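Long-range contacts in toxin coregulated pilin (Vibrio cholerae, PDB 3HRV), which forms the major subunit of the toxin-coregulated pilus, a type IV pilus essential for bacterial aggregation and colonization of the host small intestine: residues F91-A96 with G141-S146; I127-G132 with A183-A188. All coordinates share one frame; numbering follows the deposited sequence.

Interaction 1: F91-A96 with G141-S146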
loop_
_atom_site.group_PDB
_atom_site.type_symbol
_atom_site.label_atom_id
_atom_site.label_comp_id
_atom_site.label_asym_id
_atom_site.label_seq_id
_atom_site.Cartn_x
_atom_site.Cartn_y
_atom_site.Cartn_z
ATOM N N PHE A 91 -10.759 -0.345 3.115
ATOM C CA PHE A 91 -11.503 0.455 2.151
ATOM C C PHE A 91 -12.459 -0.396 1.322
ATOM O O PHE A 91 -12.445 -1.621 1.402
ATOM C CB PHE A 91 -10.548 1.316 1.288
ATOM C CG PHE A 91 -9.688 0.549 0.319
ATOM C CD1 PHE A 91 -9.772 0.818 -1.046
ATOM C CD2 PHE A 91 -8.745 -0.376 0.759
ATOM C CE1 PHE A 91 -8.932 0.184 -1.958
ATOM C CE2 PHE A 91 -7.900 -1.016 -0.150
ATOM C CZ PHE A 91 -7.994 -0.734 -1.511
ATOM N N PRO A 92 -13.327 0.244 0.525
ATOM C CA PRO A 92 -14.279 -0.522 -0.278
ATOM C C PRO A 92 -13.782 -1.337 -1.458
ATOM O O PRO A 92 -12.727 -1.071 -2.028
ATOM C CB PRO A 92 -15.290 0.539 -0.706
ATOM C CG PRO A 92 -14.460 1.751 -0.836
ATOM C CD PRO A 92 -13.556 1.692 0.375
ATOM N N ARG A 93 -14.566 -2.354 -1.802
ATOM C CA ARG A 93 -14.276 -3.207 -2.942
ATOM C C ARG A 93 -15.600 -3.429 -3.651
ATOM O O ARG A 93 -16.529 -4.002 -3.083
ATOM C CB ARG A 93 -13.689 -4.556 -2.526
ATOM C CG ARG A 93 -13.475 -5.469 -3.726
ATOM C CD ARG A 93 -12.873 -6.816 -3.378
ATOM N NE ARG A 93 -12.784 -7.658 -4.570
ATOM C CZ ARG A 93 -12.183 -8.843 -4.615
ATOM N NH1 ARG A 93 -11.607 -9.341 -3.532
ATOM N NH2 ARG A 93 -12.171 -9.537 -5.746
ATOM N N ASN A 94 -15.687 -2.956 -4.887
ATOM C CA ASN A 94 -16.907 -3.095 -5.669
ATOM C C ASN A 94 -18.054 -2.391 -4.947
ATOM O O ASN A 94 -19.181 -2.885 -4.913
ATOM C CB ASN A 94 -17.229 -4.577 -5.877
ATOM C CG ASN A 94 -18.092 -4.819 -7.095
ATOM O OD1 ASN A 94 -18.011 -4.085 -8.079
ATOM N ND2 ASN A 94 -18.927 -5.850 -7.036
ATOM N N SER A 95 -17.738 -1.235 -4.364
ATOM C CA SER A 95 -18.698 -0.401 -3.643
ATOM C C SER A 95 -19.087 -0.881 -2.245
ATOM O O SER A 95 -19.782 -0.170 -1.519
ATOM C CB SER A 95 -19.961 -0.205 -4.485
ATOM O OG SER A 95 -19.835 0.943 -5.307
ATOM N N ALA A 96 -18.646 -2.075 -1.869
ATOM C CA ALA A 96 -18.953 -2.610 -0.544
ATOM C C ALA A 96 -17.877 -2.118 0.416
ATOM O O ALA A 96 -16.692 -2.337 0.186
ATOM C CB ALA A 96 -18.972 -4.131 -0.583
ATOM N N GLY A 141 -9.721 5.126 -3.005
ATOM C CA GLY A 141 -10.462 4.673 -4.165
ATOM C C GLY A 141 -11.183 3.375 -3.851
ATOM O O GLY A 141 -11.584 3.141 -2.711
ATOM N N ASP A 142 -11.339 2.524 -4.858
ATOM C CA ASP A 142 -12.028 1.249 -4.692
ATOM C C ASP A 142 -11.155 0.117 -5.223
ATOM O O ASP A 142 -10.673 0.169 -6.352
ATOM C CB ASP A 142 -13.360 1.275 -5.450
ATOM C CG ASP A 142 -14.233 0.069 -5.148
ATOM O OD1 ASP A 142 -15.263 0.231 -4.460
ATOM O OD2 ASP A 142 -13.887 -1.043 -5.592
ATOM N N PHE A 143 -10.956 -0.904 -4.398
ATOM C CA PHE A 143 -10.128 -2.045 -4.763
ATOM C C PHE A 143 -10.504 -2.699 -6.088
ATOM O O PHE A 143 -9.631 -3.121 -6.846
ATOM C CB PHE A 143 -10.190 -3.100 -3.653
ATOM C CG PHE A 143 -9.292 -4.287 -3.880
ATOM C CD1 PHE A 143 -7.945 -4.236 -3.531
ATOM C CD2 PHE A 143 -9.793 -5.461 -4.436
ATOM C CE1 PHE A 143 -7.111 -5.338 -3.729
ATOM C CE2 PHE A 143 -8.971 -6.566 -4.639
ATOM C CZ PHE A 143 -7.624 -6.508 -4.285
ATOM N N GLU A 144 -11.798 -2.774 -6.379
ATOM C CA GLU A 144 -12.235 -3.429 -7.603
ATOM C C GLU A 144 -12.714 -2.532 -8.738
ATOM O O GLU A 144 -12.648 -2.931 -9.900
ATOM C CB GLU A 144 -13.319 -4.462 -7.271
ATOM C CG GLU A 144 -13.756 -5.318 -8.456
ATOM C CD GLU A 144 -14.506 -6.567 -8.031
ATOM O OE1 GLU A 144 -14.902 -7.355 -8.916
ATOM O OE2 GLU A 144 -14.698 -6.763 -6.811
ATOM N N THR A 145 -13.184 -1.328 -8.425
ATOM C CA THR A 145 -13.679 -0.451 -9.482
ATOM C C THR A 145 -12.756 0.695 -9.894
ATOM O O THR A 145 -13.019 1.375 -10.887
ATOM C CB THR A 145 -15.072 0.121 -9.126
ATOM O OG1 THR A 145 -14.985 0.915 -7.939
ATOM C CG2 THR A 145 -16.063 -1.010 -8.902
ATOM N N SER A 146 -11.680 0.922 -9.146
ATOM C CA SER A 146 -10.743 1.980 -9.516
ATOM C C SER A 146 -9.857 1.449 -10.638
ATOM O O SER A 146 -9.082 0.514 -10.437
ATOM C CB SER A 146 -9.874 2.396 -8.322
ATOM O OG SER A 146 -10.609 3.181 -7.398
HETATM O O HOH W 1 -13.692 -9.881 -8.279
#

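Interaction 2: I127-G132 with A183-A188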
loop_
_atom_site.group_PDB
_atom_site.type_symbol
_atom_site.label_atom_id
_atom_site.label_comp_id
_atom_site.label_asym_id
_atom_site.label_seq_id
_atom_site.Cartn_x
_atom_site.Cartn_y
_atom_site.Cartn_z
ATOM N N ILE A 127 -2.247 -1.035 -6.071
ATOM C CA ILE A 127 -1.190 -0.080 -5.741
ATOM C C ILE A 127 -1.665 1.328 -6.069
ATOM O O ILE A 127 -2.090 1.601 -7.191
ATOM C CB ILE A 127 0.100 -0.350 -6.536
ATOM C CG1 ILE A 127 0.592 -1.774 -6.268
ATOM C CG2 ILE A 127 1.171 0.662 -6.133
ATOM C CD1 ILE A 127 1.833 -2.154 -7.056
ATOM N N ASN A 128 -1.588 2.218 -5.085
ATOM C CA ASN A 128 -2.018 3.602 -5.255
ATOM C C ASN A 128 -0.897 4.516 -4.762
ATOM O O ASN A 128 -0.547 4.492 -3.581
ATOM C CB ASN A 128 -3.294 3.850 -4.442
ATOM C CG ASN A 128 -3.935 5.194 -4.744
ATOM O OD1 ASN A 128 -3.255 6.150 -5.107
ATOM N ND2 ASN A 128 -5.250 5.276 -4.570
ATOM N N VAL A 129 -0.337 5.312 -5.671
ATOM C CA VAL A 129 0.754 6.229 -5.337
ATOM C C VAL A 129 0.208 7.639 -5.170
ATOM O O VAL A 129 -0.376 8.197 -6.096
ATOM C CB VAL A 129 1.831 6.236 -6.441
ATOM C CG1 VAL A 129 2.957 7.192 -6.067
ATOM C CG2 VAL A 129 2.372 4.827 -6.645
ATOM N N LYS A 130 0.419 8.220 -3.997
ATOM C CA LYS A 130 -0.100 9.549 -3.706
ATOM C C LYS A 130 0.960 10.518 -3.199
ATOM O O LYS A 130 1.955 10.107 -2.611
ATOM C CB LYS A 130 -1.210 9.416 -2.660
ATOM C CG LYS A 130 -1.898 10.705 -2.262
ATOM C CD LYS A 130 -2.909 10.449 -1.154
ATOM C CE LYS A 130 -3.649 11.717 -0.778
ATOM N NZ LYS A 130 -4.410 12.262 -1.936
ATOM N N GLU A 131 0.723 11.805 -3.438
ATOM C CA GLU A 131 1.579 12.857 -2.903
ATOM C C GLU A 131 1.058 13.355 -1.558
ATOM O O GLU A 131 0.056 14.067 -1.496
ATOM C CB GLU A 131 1.665 14.024 -3.890
ATOM C CG GLU A 131 2.584 13.771 -5.073
ATOM C CD GLU A 131 2.189 14.565 -6.301
ATOM O OE1 GLU A 131 3.032 15.332 -6.813
ATOM O OE2 GLU A 131 1.033 14.426 -6.754
ATOM N N GLY A 132 1.796 12.899 -0.527
ATOM C CA GLY A 132 1.285 13.185 0.799
ATOM C C GLY A 132 0.601 11.938 1.318
ATOM O O GLY A 132 0.456 10.953 0.590
ATOM N N ALA A 183 7.688 14.986 -3.670
ATOM C CA ALA A 183 7.845 14.140 -2.492
ATOM C C ALA A 183 7.368 14.955 -1.292
ATOM O O ALA A 183 7.289 16.182 -1.365
ATOM C CB ALA A 183 9.305 13.754 -2.319
ATOM N N PRO A 184 7.041 14.289 -0.169
ATOM C CA PRO A 184 7.098 12.843 0.044
ATOM C C PRO A 184 5.910 12.107 -0.557
ATOM O O PRO A 184 4.808 12.652 -0.666
ATOM C CB PRO A 184 7.114 12.727 1.561
ATOM C CG PRO A 184 6.172 13.818 1.957
ATOM C CD PRO A 184 6.612 14.972 1.066
ATOM N N PHE A 185 6.145 10.862 -0.942
ATOM C CA PHE A 185 5.091 10.045 -1.508
ATOM C C PHE A 185 4.653 9.002 -0.502
ATOM O O PHE A 185 5.429 8.584 0.358
ATOM C CB PHE A 185 5.571 9.311 -2.758
ATOM C CG PHE A 185 6.009 10.216 -3.863
ATOM C CD1 PHE A 185 7.299 10.736 -3.887
ATOM C CD2 PHE A 185 5.124 10.564 -4.877
ATOM C CE1 PHE A 185 7.703 11.591 -4.908
ATOM C CE2 PHE A 185 5.516 11.418 -5.901
ATOM C CZ PHE A 185 6.806 11.933 -5.917
ATOM N N THR A 186 3.396 8.598 -0.610
ATOM C CA THR A 186 2.859 7.549 0.237
ATOM C C THR A 186 2.294 6.539 -0.740
ATOM O O THR A 186 1.523 6.893 -1.629
ATOM C CB THR A 186 1.714 8.033 1.146
ATOM O OG1 THR A 186 2.194 9.044 2.040
ATOM C CG2 THR A 186 1.179 6.865 1.971
ATOM N N VAL A 187 2.695 5.286 -0.594
ATOM C CA VAL A 187 2.191 4.250 -1.474
ATOM C C VAL A 187 1.282 3.334 -0.676
ATOM O O VAL A 187 1.633 2.878 0.413
ATOM C CB VAL A 187 3.328 3.415 -2.091
ATOM C CG1 VAL A 187 2.747 2.360 -3.023
ATOM C CG2 VAL A 187 4.285 4.324 -2.851
ATOM N N ALA A 188 0.094 3.092 -1.215
ATOM C CA ALA A 188 -0.869 2.219 -0.568
ATOM C C ALA A 188 -0.841 0.883 -1.295
ATOM O O ALA A 188 -1.144 0.812 -2.487
ATOM C CB ALA A 188 -2.262 2.829 -0.644
#

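Interaction 1: F91-A96 with G141-S146
The guanidinium of Arg-93 carries the Phe-143 ring over one face, CE2 of Phe-143 standing 3.8 Å above the guanidinium plane, and receives Glu-144 OE2 at its edge. Guanidinium and ring planes are 55° apart, a tilted overlap. With CG anti to the backbone N (chi1 176°) and the chain extended to NE, Arg-93 runs alongside Phe-143 until NE forms a salt bridge to Glu-144 OE2 (3.1 Å), met from above the carboxylate plane. A water joins Arg-93 NH2 to Glu-144 OE1, while NH1 hydrogen-bonds to Ser-192 OG. The Phe-91 ring takes Gly-141 O at its edge, CD1 to O 3.4 Å, and brings CZ to the edge of the Phe-143 ring.

Phe-143 N donates to Pro-92 O (3.0 Å, 162°). The Asp-142 carboxylate binds the turn through both oxygens: OD2 accepts from Asn-94 N (2.7 Å) on its syn lone pair, and OD1 from Ser-95 N (2.9 Å). OD2 also takes Glu-144 N and Thr-145 N, three backbone donors in all, which fixes the carboxylate's rotation. The arrangement is that of an Asx turn in the 141-146 loop bound to the type I' hairpin turn Arg-93 to Ala-96, at the edge strand of the pilin sheet.

Interaction 2: I127-G132 with A183-A188
Two neighbouring antiparallel strands of the central sheet make this contact, Asn-128 pairing with Ala-188 and Lys-130 with Thr-186 as hydrogen-bonded pairs. Their axes approach to 4.7 Å with N-to-C directions 162° apart. Each pair closes with two backbone bonds; Ala-188 N to Asn-128 O is 2.8 Å and nearly straight at 173°. Beyond the last pair, Gly-132 N reaches Pro-184 O at 3.0 Å, so the bonding continues past the strand end. Thr-186 OG1 lies 3.0 Å from Gly-132 O, a weak and unsettled bond.

In the sheet order of this type IV pilin domain, 185-191 lies between 100-108 and 126-131, although the segments paired here are 51 residues apart at their nearest ends. The non-hydrogen-bonded pairs, Val-129 with Val-187 and Glu-131 with Phe-185, put their side chains on the face covered by helix 110-120, where Val-129, Phe-185 and Val-187 all touch Cys-113 of the Cys-113 to Cys-179 disulfide.

CG of Glu-131 lies 3.8 Å from Phe-185 CE2; the two side chains run side by side, carboxylate and ring planes 4° apart, and OE1 bonds Thr-182 N. Val-129 CG1 crosses to Phe-185 CD2 at 4.2 Å. Ile-127 CG2 packs alongside Val-187 CG1 at 3.9 Å. On the other face Asn-128 CB meets Ala-188 CB, while ND2 of Asn-128 turns to Leu-140 O and Phe-134 covers Thr-186 and Ala-188.

In the fold
Both contacts reach the same antiparallel sheet, with centres about 18 Å apart and nearest atoms about 5 Å apart. Interaction 2 is the more buried: seven of its eleven touching residues are buried, against three of ten in interaction 1, and its centre lies about 9 Å from that of the chain instead of about 14 Å. It pairs two inner strands by regular backbone bonds and aliphatic and aromatic packing. Interaction 1 joins the end of outermost strand 87-93 to a loop, its polar bonds made mostly by side-chain carboxylates, beside packing of two phenylalanines, with a salt bridge and a bridging water. The loop holding 141-146 follows strand 126-131, and the contacts' segments alternate along the chain.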